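Local coordinates for NreA protein (Staphylococcus carnosus subsp. carnosus TM300, PDB 4IUH), which probably acts as a cytosolic nitrate receptor, a GAF-domain protein that binds nitrate in the staphylococcal nitrate regulation system, at residues Glu36-Ala41 with Glu145-Phe150. Numbering follows the deposited sequence.
Sequences EKFDFA and EGSTTF
A carboxylate resting on the rim of a phenylalanine is the odd feature here: Glu-36 CD lies 3.5 Å from Phe-150 CE1, near the ring plane. The contact belongs to a GAF domain, where the turn joining helix 25-36 to strand 40-47 meets the loop that follows strand 128-138. Lys-37, with positive phi, ends the helix in a Schellman motif. In Glu-36, chi1 (-57°) puts CG beside the ring, 3.6 Å from Phe-150 CE1, and the bend at chi2 (-64°) folds the carboxylate to the same edge. Carboxylate and ring planes are turned 62° apart, and OE2 lies in the ring plane, 3.9 Å from Phe-150 CE1. An acid at this hydrogen-bearing rim is probably mildly attractive, but its charge is answered by a salt bridge from OE2 to Arg-155, which the Phe-150 side chain also touches. The Phe-150 ring, swung away from its own backbone N, presents its CE1 edge to Glu-36. The type I turn from Gly-146 to Thr-149, closed by Thr-149 N to Gly-146 O at 2.9 Å, carries Ser-147 to the second meeting point, where Phe-38 turns its ring edge to the serine. Both rings are buried, Phe-150 packing on Ile-32 of the helix and Ile-121 of strand 115-125, Phe-38 on Leu-135, Leu-143 and Pro-144. Ser-147 OG bonds to the Pro-144 carbonyl, while its CB sits 3.8 Å from Phe-38 CZ, near the plane of that ring.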
ATOM      1  N   GLU A  36      -9.864   7.056  -8.577  1.00 35.33           N
ATOM      2  CA  GLU A  36     -10.612   6.191  -7.662  1.00 33.74           C
ATOM      3  C   GLU A  36     -11.104   6.957  -6.434  1.00 33.48           C
ATOM      4  O   GLU A  36     -11.807   6.407  -5.593  1.00 32.70           O
ATOM      5  CB  GLU A  36      -9.785   4.972  -7.252  1.00 30.95           C
ATOM      6  CG  GLU A  36      -9.288   4.131  -8.429  1.00 31.45           C
ATOM      7  CD  GLU A  36     -10.418   3.489  -9.216  1.00 33.63           C
ATOM      8  OE1 GLU A  36     -11.386   3.013  -8.582  1.00 33.58           O
ATOM      9  OE2 GLU A  36     -10.345   3.463 -10.469  1.00 35.79           O
ATOM     10  N   LYS A  37     -10.728   8.231  -6.356  1.00 29.27           N
ATOM     11  CA  LYS A  37     -11.130   9.122  -5.266  1.00 29.88           C
ATOM     12  C   LYS A  37     -10.593   8.692  -3.900  1.00 27.06           C
ATOM     13  O   LYS A  37     -11.356   8.518  -2.947  1.00 26.81           O
ATOM     14  CB  LYS A  37     -12.653   9.298  -5.211  1.00 32.18           C
ATOM     15  CG  LYS A  37     -13.236  10.183  -6.308  1.00 35.94           C
ATOM     16  CD  LYS A  37     -13.382   9.433  -7.622  1.00 36.76           C
ATOM     17  CE  LYS A  37     -13.963  10.328  -8.720  1.00 40.94           C
ATOM     18  NZ  LYS A  37     -13.808   9.725 -10.081  1.00 42.00           N
ATOM     19  N   PHE A  38      -9.278   8.522  -3.813  1.00 23.14           N
ATOM     20  CA  PHE A  38      -8.620   8.288  -2.536  1.00 21.03           C
ATOM     21  C   PHE A  38      -7.849   9.536  -2.085  1.00 22.02           C
ATOM     22  O   PHE A  38      -7.400  10.332  -2.906  1.00 23.73           O
ATOM     23  CB  PHE A  38      -7.673   7.090  -2.638  1.00 18.62           C
ATOM     24  CG  PHE A  38      -8.355   5.753  -2.513  1.00 17.50           C
ATOM     25  CD1 PHE A  38      -8.574   5.186  -1.264  1.00 16.20           C
ATOM     26  CD2 PHE A  38      -8.760   5.053  -3.640  1.00 18.14           C
ATOM     27  CE1 PHE A  38      -9.195   3.954  -1.141  1.00 15.62           C
ATOM     28  CE2 PHE A  38      -9.378   3.820  -3.524  1.00 17.59           C
ATOM     29  CZ  PHE A  38      -9.592   3.270  -2.269  1.00 16.34           C
ATOM     30  N   ASP A  39      -7.704   9.710  -0.781  1.00 21.34           N
ATOM     31  CA  ASP A  39      -6.880  10.790  -0.246  1.00 22.44           C
ATOM     32  C   ASP A  39      -5.372  10.506  -0.377  1.00 21.13           C
ATOM     33  O   ASP A  39      -4.558  11.429  -0.447  1.00 22.66           O
ATOM     34  CB  ASP A  39      -7.238  11.048   1.222  1.00 22.58           C
ATOM     35  CG  ASP A  39      -8.642  11.622   1.394  1.00 24.78           C
ATOM     36  OD1 ASP A  39      -9.037  12.496   0.587  1.00 27.25           O
ATOM     37  OD2 ASP A  39      -9.353  11.200   2.333  1.00 24.37           O
ATOM     38  N   PHE A  40      -5.008   9.228  -0.410  1.00 18.71           N
ATOM     39  CA  PHE A  40      -3.610   8.830  -0.343  1.00 17.55           C
ATOM     40  C   PHE A  40      -3.358   7.535  -1.105  1.00 15.94           C
ATOM     41  O   PHE A  40      -4.189   6.631  -1.104  1.00 14.96           O
ATOM     42  CB  PHE A  40      -3.180   8.663   1.122  1.00 16.58           C
ATOM     43  CG  PHE A  40      -1.769   8.154   1.298  1.00 15.60           C
ATOM     44  CD1 PHE A  40      -0.684   8.973   1.048  1.00 17.07           C
ATOM     45  CD2 PHE A  40      -1.532   6.855   1.729  1.00 13.61           C
ATOM     46  CE1 PHE A  40       0.612   8.503   1.217  1.00 16.55           C
ATOM     47  CE2 PHE A  40      -0.235   6.380   1.902  1.00 13.08           C
ATOM     48  CZ  PHE A  40       0.833   7.202   1.646  1.00 14.53           C
ATOM     49  N   ALA A  41      -2.200   7.452  -1.748  1.00 16.07           N
ATOM     50  CA  ALA A  41      -1.765   6.222  -2.396  1.00 14.90           C
ATOM     51  C   ALA A  41      -0.243   6.091  -2.318  1.00 14.79           C
ATOM     52  O   ALA A  41       0.478   7.094  -2.337  1.00 16.27           O
ATOM     53  CB  ALA A  41      -2.233   6.182  -3.845  1.00 16.14           C
ATOM     54  N   GLU A 145     -16.956   2.461  -2.877  1.00 46.61           N
ATOM     55  CA  GLU A 145     -17.614   1.183  -3.088  1.00 47.80           C
ATOM     56  C   GLU A 145     -16.915   0.357  -4.160  1.00 47.29           C
ATOM     57  O   GLU A 145     -16.586   0.864  -5.235  1.00 47.85           O
ATOM     58  CB  GLU A 145     -19.079   1.393  -3.462  1.00 51.67           C
ATOM     59  CG  GLU A 145     -19.829   0.105  -3.734  1.00 53.60           C
ATOM     60  CD  GLU A 145     -21.325   0.306  -3.755  1.00 57.60           C
ATOM     61  OE1 GLU A 145     -21.836   1.028  -2.873  1.00 58.27           O
ATOM     62  OE2 GLU A 145     -21.990  -0.251  -4.656  1.00 60.31           O
ATOM     63  N   GLY A 146     -16.685  -0.915  -3.857  1.00 71.61           N
ATOM     64  CA  GLY A 146     -16.089  -1.827  -4.812  1.00 71.58           C
ATOM     65  C   GLY A 146     -14.576  -1.791  -4.803  1.00 68.70           C
ATOM     66  O   GLY A 146     -13.929  -2.611  -5.454  1.00 68.51           O
ATOM     67  N   SER A 147     -14.007  -0.851  -4.050  1.00 56.46           N
ATOM     68  CA  SER A 147     -12.552  -0.709  -3.975  1.00 54.10           C
ATOM     69  C   SER A 147     -11.891  -1.905  -3.289  1.00 52.66           C
ATOM     70  O   SER A 147     -10.668  -1.965  -3.164  1.00 50.96           O
ATOM     71  CB  SER A 147     -12.155   0.603  -3.283  1.00 52.91           C
ATOM     72  OG  SER A 147     -12.481   0.591  -1.905  1.00 52.14           O
ATOM     73  N   THR A 148     -12.707  -2.858  -2.855  1.00 42.82           N
ATOM     74  CA  THR A 148     -12.204  -4.095  -2.284  1.00 42.21           C
ATOM     75  C   THR A 148     -11.923  -5.114  -3.387  1.00 43.69           C
ATOM     76  O   THR A 148     -11.040  -5.953  -3.261  1.00 43.58           O
ATOM     77  CB  THR A 148     -13.214  -4.683  -1.286  1.00 43.50           C
ATOM     78  OG1 THR A 148     -14.353  -5.195  -1.990  1.00 46.23           O
ATOM     79  CG2 THR A 148     -13.663  -3.611  -0.296  1.00 42.94           C
ATOM     80  N   THR A 149     -12.686  -5.022  -4.471  1.00 23.58           N
ATOM     81  CA  THR A 149     -12.557  -5.917  -5.612  1.00 25.38           C
ATOM     82  C   THR A 149     -11.705  -5.228  -6.699  1.00 24.98           C
ATOM     83  O   THR A 149     -11.604  -5.691  -7.845  1.00 26.84           O
ATOM     84  CB  THR A 149     -13.969  -6.302  -6.128  1.00 28.72           C
ATOM     85  OG1 THR A 149     -13.968  -7.640  -6.642  1.00 30.78           O
ATOM     86  CG2 THR A 149     -14.486  -5.307  -7.179  1.00 30.25           C
ATOM     87  N   PHE A 150     -11.079  -4.123  -6.307  1.00 26.76           N
ATOM     88  CA  PHE A 150     -10.251  -3.295  -7.190  1.00 26.40           C
ATOM     89  C   PHE A 150      -9.136  -4.083  -7.893  1.00 26.81           C
ATOM     90  O   PHE A 150      -8.475  -4.915  -7.274  1.00 26.46           O
ATOM     91  CB  PHE A 150      -9.657  -2.130  -6.383  1.00 24.17           C
ATOM     92  CG  PHE A 150      -8.740  -1.243  -7.177  1.00 24.10           C
ATOM     93  CD1 PHE A 150      -9.249  -0.201  -7.935  1.00 25.75           C
ATOM     94  CD2 PHE A 150      -7.373  -1.447  -7.163  1.00 22.88           C
ATOM     95  CE1 PHE A 150      -8.412   0.613  -8.672  1.00 26.17           C
ATOM     96  CE2 PHE A 150      -6.530  -0.641  -7.897  1.00 23.22           C
ATOM     97  CZ  PHE A 150      -7.052   0.396  -8.651  1.00 24.91           C
TER